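Local coordinates for protein PES4 (Saccharomyces cerevisiae, PDB 6EXX), which probably binds RNA, including mRNA 3'-untranslated regions and poly(A) or poly(U) tracts, this chain being its fourth RNA recognition motif, at residues I2-C14 with R67-E79. Residues are numbered along the deposited sequence; the frame is centred on the assembly and turned at random. Where two conformers were deposited one is given.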
ATOM      1  N   ILE A   2      13.918   7.946  -4.103  1.00 16.78           N
ATOM      2  CA  ILE A   2      13.111   6.985  -3.353  1.00 15.36           C
ATOM      3  C   ILE A   2      11.833   7.638  -2.850  1.00 13.19           C
ATOM      4  O   ILE A   2      11.859   8.757  -2.322  1.00 14.84           O
ATOM      5  CB  ILE A   2      13.919   6.403  -2.181  1.00 17.62           C
ATOM      6  CG1 ILE A   2      15.069   5.561  -2.729  1.00 20.03           C
ATOM      7  CG2 ILE A   2      13.046   5.544  -1.269  1.00 18.77           C
ATOM      8  CD1 ILE A   2      16.137   5.234  -1.720  1.00 21.88           C
ATOM      9  N   SER A   3      10.722   6.932  -3.029  0.56 12.34           N
ATOM     10  CA  SER A   3       9.419   7.432  -2.649  0.56 12.01           C
ATOM     11  C   SER A   3       8.726   6.331  -1.881  0.56 11.79           C
ATOM     12  O   SER A   3       8.588   5.217  -2.380  0.56 11.50           O
ATOM     13  CB  SER A   3       8.620   7.792  -3.896  0.56 13.32           C
ATOM     14  OG  SER A   3       7.406   8.429  -3.557  0.56 15.26           O
ATOM     15  N   THR A   4       8.305   6.639  -0.661  1.00 12.06           N
ATOM     16  CA  THR A   4       7.641   5.658   0.180  1.00 10.53           C
ATOM     17  C   THR A   4       6.202   6.051   0.416  1.00 10.37           C
ATOM     18  O   THR A   4       5.908   7.174   0.811  1.00 11.43           O
ATOM     19  CB  THR A   4       8.371   5.499   1.510  1.00 12.54           C
ATOM     20  OG1 THR A   4       9.726   5.150   1.241  1.00 15.93           O
ATOM     21  CG2 THR A   4       7.746   4.405   2.346  1.00 12.13           C
ATOM     22  N   LEU A   5       5.315   5.096   0.171  1.00  8.86           N
ATOM     23  CA  LEU A   5       3.893   5.253   0.390  1.00  8.98           C
ATOM     24  C   LEU A   5       3.539   4.505   1.658  1.00  8.75           C
ATOM     25  O   LEU A   5       3.630   3.282   1.706  1.00  9.58           O
ATOM     26  CB  LEU A   5       3.141   4.639  -0.783  1.00 10.75           C
ATOM     27  CG  LEU A   5       1.620   4.666  -0.720  1.00 13.56           C
ATOM     28  CD1 LEU A   5       1.124   6.086  -0.562  1.00 15.66           C
ATOM     29  CD2 LEU A   5       1.027   4.019  -1.959  1.00 14.65           C
ATOM     30  N   PHE A   6       3.129   5.230   2.691  1.00  8.56           N
ATOM     31  CA  PHE A   6       2.655   4.620   3.924  1.00  8.89           C
ATOM     32  C   PHE A   6       1.168   4.330   3.810  1.00  8.83           C
ATOM     33  O   PHE A   6       0.400   5.109   3.236  1.00  9.91           O
ATOM     34  CB  PHE A   6       2.970   5.507   5.129  1.00  9.66           C
ATOM     35  CG  PHE A   6       4.420   5.483   5.503  1.00 12.62           C
ATOM     36  CD1 PHE A   6       5.329   6.302   4.861  1.00 15.78           C
ATOM     37  CD2 PHE A   6       4.881   4.610   6.468  1.00 14.63           C
ATOM     38  CE1 PHE A   6       6.674   6.271   5.201  1.00 17.72           C
ATOM     39  CE2 PHE A   6       6.222   4.572   6.809  1.00 17.17           C
ATOM     40  CZ  PHE A   6       7.113   5.402   6.167  1.00 17.94           C
ATOM     41  N   LEU A   7       0.796   3.168   4.330  1.00  8.37           N
ATOM     42  CA  LEU A   7      -0.540   2.622   4.196  1.00  7.98           C
ATOM     43  C   LEU A   7      -1.081   2.245   5.563  1.00  8.48           C
ATOM     44  O   LEU A   7      -0.355   1.694   6.391  1.00  9.71           O
ATOM     45  CB  LEU A   7      -0.503   1.358   3.336  1.00  9.41           C
ATOM     46  CG  LEU A   7      -0.019   1.533   1.903  1.00 10.73           C
ATOM     47  CD1 LEU A   7       0.079   0.193   1.211  1.00 11.56           C
ATOM     48  CD2 LEU A   7      -0.919   2.484   1.128  1.00 12.01           C
ATOM     49  N   GLU A   8      -2.364   2.507   5.793  1.00  8.15           N
ATOM     50  CA  GLU A   8      -3.027   2.028   6.989  1.00  8.67           C
ATOM     51  C   GLU A   8      -4.507   1.798   6.695  1.00  8.21           C
ATOM     52  O   GLU A   8      -4.989   2.049   5.594  1.00  8.29           O
ATOM     53  CB  GLU A   8      -2.818   3.007   8.146  1.00 10.67           C
ATOM     54  CG  GLU A   8      -3.528   4.318   7.962  1.00 12.33           C
ATOM     55  CD  GLU A   8      -3.382   5.242   9.147  1.00 15.22           C
ATOM     56  OE1 GLU A   8      -2.290   5.291   9.747  1.00 17.49           O
ATOM     57  OE2 GLU A   8      -4.370   5.918   9.478  1.00 16.78           O
ATOM     58  N   ASN A   9      -5.215   1.305   7.701  1.00  8.02           N
ATOM     59  CA  ASN A   9      -6.607   0.924   7.534  1.00  8.17           C
ATOM     60  C   ASN A   9      -6.735  -0.150   6.454  1.00  7.71           C
ATOM     61  O   ASN A   9      -7.721  -0.175   5.707  1.00  8.37           O
ATOM     62  CB  ASN A   9      -7.492   2.138   7.228  1.00  8.63           C
ATOM     63  CG  ASN A   9      -8.901   1.988   7.778  1.00  9.63           C
ATOM     64  OD1 ASN A   9      -9.087   1.509   8.903  1.00 10.75           O
ATOM     65  ND2 ASN A   9      -9.897   2.387   7.001  1.00  9.97           N
ATOM     66  N   LEU A  10      -5.755  -1.054   6.393  1.00  7.62           N
ATOM     67  CA  LEU A  10      -5.776  -2.157   5.446  1.00  7.06           C
ATOM     68  C   LEU A  10      -6.556  -3.338   6.015  1.00  7.19           C
ATOM     69  O   LEU A  10      -6.211  -3.901   7.055  1.00  8.10           O
ATOM     70  CB  LEU A  10      -4.366  -2.627   5.114  1.00  7.67           C
ATOM     71  CG  LEU A  10      -3.402  -1.565   4.597  1.00  8.04           C
ATOM     72  CD1 LEU A  10      -2.076  -2.198   4.269  1.00  9.07           C
ATOM     73  CD2 LEU A  10      -3.991  -0.810   3.408  1.00  9.48           C
ATOM     74  N   SER A  11      -7.615  -3.724   5.326  1.00  6.93           N
ATOM     75  CA  SER A  11      -8.332  -4.934   5.660  1.00  7.33           C
ATOM     76  C   SER A  11      -7.427  -6.147   5.482  1.00  6.79           C
ATOM     77  O   SER A  11      -6.389  -6.113   4.825  1.00  7.19           O
ATOM     78  CB  SER A  11      -9.543  -5.060   4.755  1.00  7.77           C
ATOM     79  OG  SER A  11      -9.113  -5.220   3.424  1.00  8.01           O
ATOM     80  N   ALA A  12      -7.850  -7.261   6.066  1.00  7.44           N
ATOM     81  CA  ALA A  12      -7.137  -8.520   5.900  1.00  7.58           C
ATOM     82  C   ALA A  12      -6.915  -8.900   4.440  1.00  6.82           C
ATOM     83  O   ALA A  12      -5.866  -9.444   4.097  1.00  7.64           O
ATOM     84  CB  ALA A  12      -7.870  -9.637   6.624  1.00  8.11           C
ATOM     85  N   VAL A  13      -7.886  -8.629   3.568  1.00  7.20           N
ATOM     86  CA  VAL A  13      -7.721  -9.019   2.170  1.00  8.19           C
ATOM     87  C   VAL A  13      -6.840  -8.044   1.381  1.00  8.16           C
ATOM     88  O   VAL A  13      -6.345  -8.401   0.316  1.00  9.89           O
ATOM     89  CB  VAL A  13      -9.057  -9.274   1.444  1.00 10.48           C
ATOM     90  CG1 VAL A  13      -9.822 -10.411   2.112  1.00 11.41           C
ATOM     91  CG2 VAL A  13      -9.887  -8.038   1.383  1.00 11.00           C
ATOM     92  N   CYS A  14      -6.598  -6.852   1.924  1.00  8.09           N
ATOM     93  CA  CYS A  14      -5.681  -5.910   1.290  1.00  8.32           C
ATOM     94  C   CYS A  14      -4.269  -6.208   1.791  1.00  8.30           C
ATOM     95  O   CYS A  14      -3.646  -5.425   2.532  1.00  8.72           O
ATOM     96  CB  CYS A  14      -6.072  -4.471   1.600  1.00  9.18           C
ATOM     97  SG  CYS A  14      -5.220  -3.270   0.555  1.00 10.54           S
ATOM     98  N   ARG A  67      -9.402   3.887  -1.666  1.00  7.55           N
ATOM     99  CA  ARG A  67     -10.070   2.726  -2.243  1.00  7.87           C
ATOM    100  C   ARG A  67     -10.683   1.871  -1.137  1.00  7.52           C
ATOM    101  O   ARG A  67     -10.037   1.612  -0.123  1.00  8.26           O
ATOM    102  CB  ARG A  67      -9.087   1.888  -3.050  1.00  7.57           C
ATOM    103  CG  ARG A  67      -9.738   0.869  -3.950  1.00  9.10           C
ATOM    104  CD  ARG A  67      -8.725  -0.022  -4.634  1.00  9.44           C
ATOM    105  NE  ARG A  67      -9.314  -0.647  -5.804  1.00 10.93           N
ATOM    106  CZ  ARG A  67      -9.371  -0.073  -7.001  1.00 10.35           C
ATOM    107  NH1 ARG A  67      -8.777   1.098  -7.225  1.00 10.69           N
ATOM    108  NH2 ARG A  67      -9.981  -0.708  -7.993  1.00 12.89           N
ATOM    109  N   LEU A  68     -11.910   1.399  -1.352  1.00  7.92           N
ATOM    110  CA  LEU A  68     -12.527   0.480  -0.414  1.00  7.82           C
ATOM    111  C   LEU A  68     -12.070  -0.933  -0.748  1.00  8.34           C
ATOM    112  O   LEU A  68     -12.265  -1.420  -1.863  1.00 10.41           O
ATOM    113  CB  LEU A  68     -14.043   0.561  -0.518  1.00  8.70           C
ATOM    114  CG  LEU A  68     -14.825  -0.444   0.332  1.00 10.16           C
ATOM    115  CD1 LEU A  68     -14.670  -0.144   1.804  1.00 10.80           C
ATOM    116  CD2 LEU A  68     -16.281  -0.419  -0.067  1.00 11.61           C
ATOM    117  N   VAL A  69     -11.479  -1.605   0.229  1.00  7.36           N
ATOM    118  CA  VAL A  69     -11.053  -2.987   0.061  1.00  7.89           C
ATOM    119  C   VAL A  69     -11.400  -3.728   1.348  1.00  7.22           C
ATOM    120  O   VAL A  69     -10.954  -3.344   2.418  1.00  7.85           O
ATOM    121  CB  VAL A  69      -9.528  -3.102  -0.208  1.00  8.44           C
ATOM    122  CG1 VAL A  69      -9.148  -4.554  -0.433  1.00 10.38           C
ATOM    123  CG2 VAL A  69      -9.098  -2.228  -1.399  1.00  9.99           C
ATOM    124  N   GLY A  70     -12.185  -4.797   1.253  1.00  7.57           N
ATOM    125  CA  GLY A  70     -12.456  -5.641   2.411  1.00  8.00           C
ATOM    126  C   GLY A  70     -13.113  -4.927   3.580  1.00  7.39           C
ATOM    127  O   GLY A  70     -12.886  -5.275   4.747  1.00  8.49           O
ATOM    128  N   GLY A  71     -13.926  -3.916   3.281  1.00  7.64           N
ATOM    129  CA  GLY A  71     -14.692  -3.226   4.298  1.00  7.67           C
ATOM    130  C   GLY A  71     -14.060  -1.972   4.859  1.00  7.74           C
ATOM    131  O   GLY A  71     -14.723  -1.265   5.613  1.00  9.18           O
ATOM    132  N   SER A  72     -12.816  -1.685   4.471  1.00  7.86           N
ATOM    133  CA  SER A  72     -12.094  -0.545   5.002  1.00  8.03           C
ATOM    134  C   SER A  72     -11.523   0.295   3.865  1.00  7.67           C
ATOM    135  O   SER A  72     -11.034  -0.242   2.865  1.00  8.13           O
ATOM    136  CB  SER A  72     -10.957  -1.029   5.898  1.00  9.62           C
ATOM    137  OG  SER A  72     -11.450  -1.696   7.045  1.00 11.41           O
ATOM    138  N   ILE A  73     -11.607   1.609   4.026  1.00  7.63           N
ATOM    139  CA  ILE A  73     -11.060   2.549   3.052  0.53  7.50           C
ATOM    140  C   ILE A  73      -9.554   2.704   3.280  1.00  7.52           C
ATOM    141  O   ILE A  73      -9.122   3.134   4.354  1.00  9.22           O
ATOM    142  CB  ILE A  73     -11.784   3.910   3.155  0.53  8.71           C
ATOM    143  CG1 ILE A  73     -13.262   3.745   2.788  0.53 10.03           C
ATOM    144  CG2 ILE A  73     -11.124   4.938   2.253  0.53  8.97           C
ATOM    145  CD1 ILE A  73     -14.115   4.962   3.079  0.53 11.79           C
ATOM    146  N   VAL A  74      -8.760   2.335   2.280  1.00  7.67           N
ATOM    147  CA  VAL A  74      -7.317   2.427   2.382  1.00  8.34           C
ATOM    148  C   VAL A  74      -6.901   3.869   2.558  1.00  9.51           C
ATOM    149  O   VAL A  74      -7.303   4.751   1.795  1.00 10.73           O
ATOM    150  CB  VAL A  74      -6.641   1.842   1.142  1.00  9.15           C
ATOM    151  CG1 VAL A  74      -5.128   2.040   1.197  1.00 10.41           C
ATOM    152  CG2 VAL A  74      -7.004   0.378   1.001  1.00  9.45           C
ATOM    153  N   THR A  75      -6.072   4.088   3.566  1.00  9.69           N
ATOM    154  CA  THR A  75      -5.648   5.409   3.935  1.00 11.14           C
ATOM    155  C   THR A  75      -4.140   5.506   3.740  1.00 10.49           C
ATOM    156  O   THR A  75      -3.382   4.609   4.104  1.00 11.84           O
ATOM    157  CB  THR A  75      -6.149   5.660   5.352  1.00 14.86           C
ATOM    158  OG1 THR A  75      -7.585   5.523   5.358  1.00 15.60           O
ATOM    159  CG2 THR A  75      -5.758   7.026   5.832  1.00 16.94           C
ATOM    160  N   THR A  76      -3.725   6.585   3.099  1.00 10.41           N
ATOM    161  CA  THR A  76      -2.356   6.720   2.658  1.00 10.45           C
ATOM    162  C   THR A  76      -1.693   7.954   3.222  1.00  9.97           C
ATOM    163  O   THR A  76      -2.355   8.929   3.608  1.00 12.08           O
ATOM    164  CB  THR A  76      -2.308   6.898   1.146  1.00 13.93           C
ATOM    165  OG1 THR A  76      -2.972   8.127   0.806  1.00 15.86           O
ATOM    166  CG2 THR A  76      -2.972   5.713   0.439  1.00 14.36           C
ATOM    167  N   SER A  77      -0.365   7.917   3.234  1.00 10.54           N
ATOM    168  CA  SER A  77       0.424   9.131   3.386  1.00 11.76           C
ATOM    169  C   SER A  77       1.719   9.034   2.591  1.00 11.43           C
ATOM    170  O   SER A  77       2.390   8.002   2.597  1.00 12.62           O
ATOM    171  CB  SER A  77       0.778   9.423   4.852  1.00 13.73           C
ATOM    172  OG  SER A  77       1.423  10.690   4.961  1.00 15.92           O
ATOM    173  N   TRP A  78       2.096  10.135   1.945  1.00 12.53           N
ATOM    174  CA  TRP A  78       3.469  10.334   1.467  1.00 15.11           C
ATOM    175  C   TRP A  78       4.382  10.734   2.613  1.00 19.82           C
ATOM    176  O   TRP A  78       3.923  11.194   3.657  1.00 20.40           O
ATOM    177  CB  TRP A  78       3.521  11.441   0.425  1.00 15.18           C
ATOM    178  CG  TRP A  78       2.780  11.134  -0.824  1.00 15.60           C
ATOM    179  CD1 TRP A  78       1.621  11.709  -1.258  1.00 17.86           C
ATOM    180  CD2 TRP A  78       3.139  10.155  -1.806  1.00 15.96           C
ATOM    181  NE1 TRP A  78       1.242  11.157  -2.460  1.00 18.34           N
ATOM    182  CE2 TRP A  78       2.160  10.204  -2.822  1.00 17.81           C
ATOM    183  CE3 TRP A  78       4.199   9.252  -1.931  1.00 15.72           C
ATOM    184  CZ2 TRP A  78       2.202   9.381  -3.939  1.00 19.75           C
ATOM    185  CZ3 TRP A  78       4.249   8.449  -3.048  1.00 17.73           C
ATOM    186  CH2 TRP A  78       3.250   8.510  -4.035  1.00 19.62           C
ATOM    187  N   GLU A  79       5.685  10.613   2.384  1.00 25.92           N
ATOM    188  CA  GLU A  79       6.673  10.887   3.413  1.00 30.41           C
ATOM    189  C   GLU A  79       7.259  12.293   3.288  1.00 31.85           C
ATOM    190  O   GLU A  79       7.779  12.677   2.238  1.00 32.96           O
ATOM    191  CB  GLU A  79       7.782   9.837   3.354  1.00 33.03           C
ATOM    192  CG  GLU A  79       8.745   9.896   4.511  1.00 34.88           C
ATOM    193  CD  GLU A  79       9.489   8.594   4.701  1.00 35.88           C
ATOM    194  OE1 GLU A  79       9.923   7.998   3.692  1.00 35.87           O
ATOM    195  OE2 GLU A  79       9.634   8.163   5.864  1.00 36.38           O
TER
HETATM  196  O   HOH W   1       7.129   9.838   0.014  1.00 23.94           O
HETATM  197  O   HOH W   2      10.788   7.963   1.271  1.00 32.72           O
HETATM  198  O   HOH W   3      11.222   4.992   3.473  1.00 38.89           O
HETATM  199  O   HOH W   4      -8.482  -1.805   3.382  1.00  9.16           O
HETATM  200  O   HOH W   5     -12.926   2.600   6.385  1.00 12.50           O
HETATM  201  O   HOH W   6     -11.532   0.107   9.079  1.00 20.59           O
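Asn9 reaches across to Ser72 and Ile73 where the strand pairing of Phe6 with Ser77 and Glu8 with Thr75 gives out, and extends that pairing by one side-chain bond. Its CB lies 3.5 Å from Ile73 O, with Thr75 OG1 a little farther off. CG passes near Ser72 CB, and the amide then divides. ND2 donates to Ile73 O (2.9 Å, 167° at the hydrogen), an acceptor close to the amide plane, and also to a water that takes the N-H of Ile73. OD1 accepts from a second water at 2.8 Å, which is shared with Ser72 OG. With an alanine here, Ile73 O would probably lose this donor and the two waters their link to 2-14. Asn9 and Leu10 face Tyr45 as a G1 bulge. Strand 3-10, central in the RRM sheet, carries the RNP2 hexamer Leu5 to Leu10 and pairs antiparallel with the last long strand, 72-78. Phe6 occupies the hexamer's aromatic position, on the face shared with Glu8, Thr75 and Ser77, where RRMs commonly stack a base. Here its ring edge meets the side-chain carboxylate of Glu79: Phe6 CE1 is 3.6 Å from Glu79 OE2, the planes 74° apart, while two waters tie Glu79 OE1 to Thr4 OG1. On the reverse face, with Leu5, Leu7 and Thr76, Trp78 packs against Phe54 and Phe61 of helix 54-64. Past the bulge, Leu10 CD2 touches Val74 CG1 at 3.8 Å. With chi1 at 65°, Ser11 OG sits between its backbone N and carbonyl carbon and donates to Val69 O (2.8 Å) from above the carbonyl plane; Ser72 N reaches that oxygen from the opposite face, closing the type I' turn.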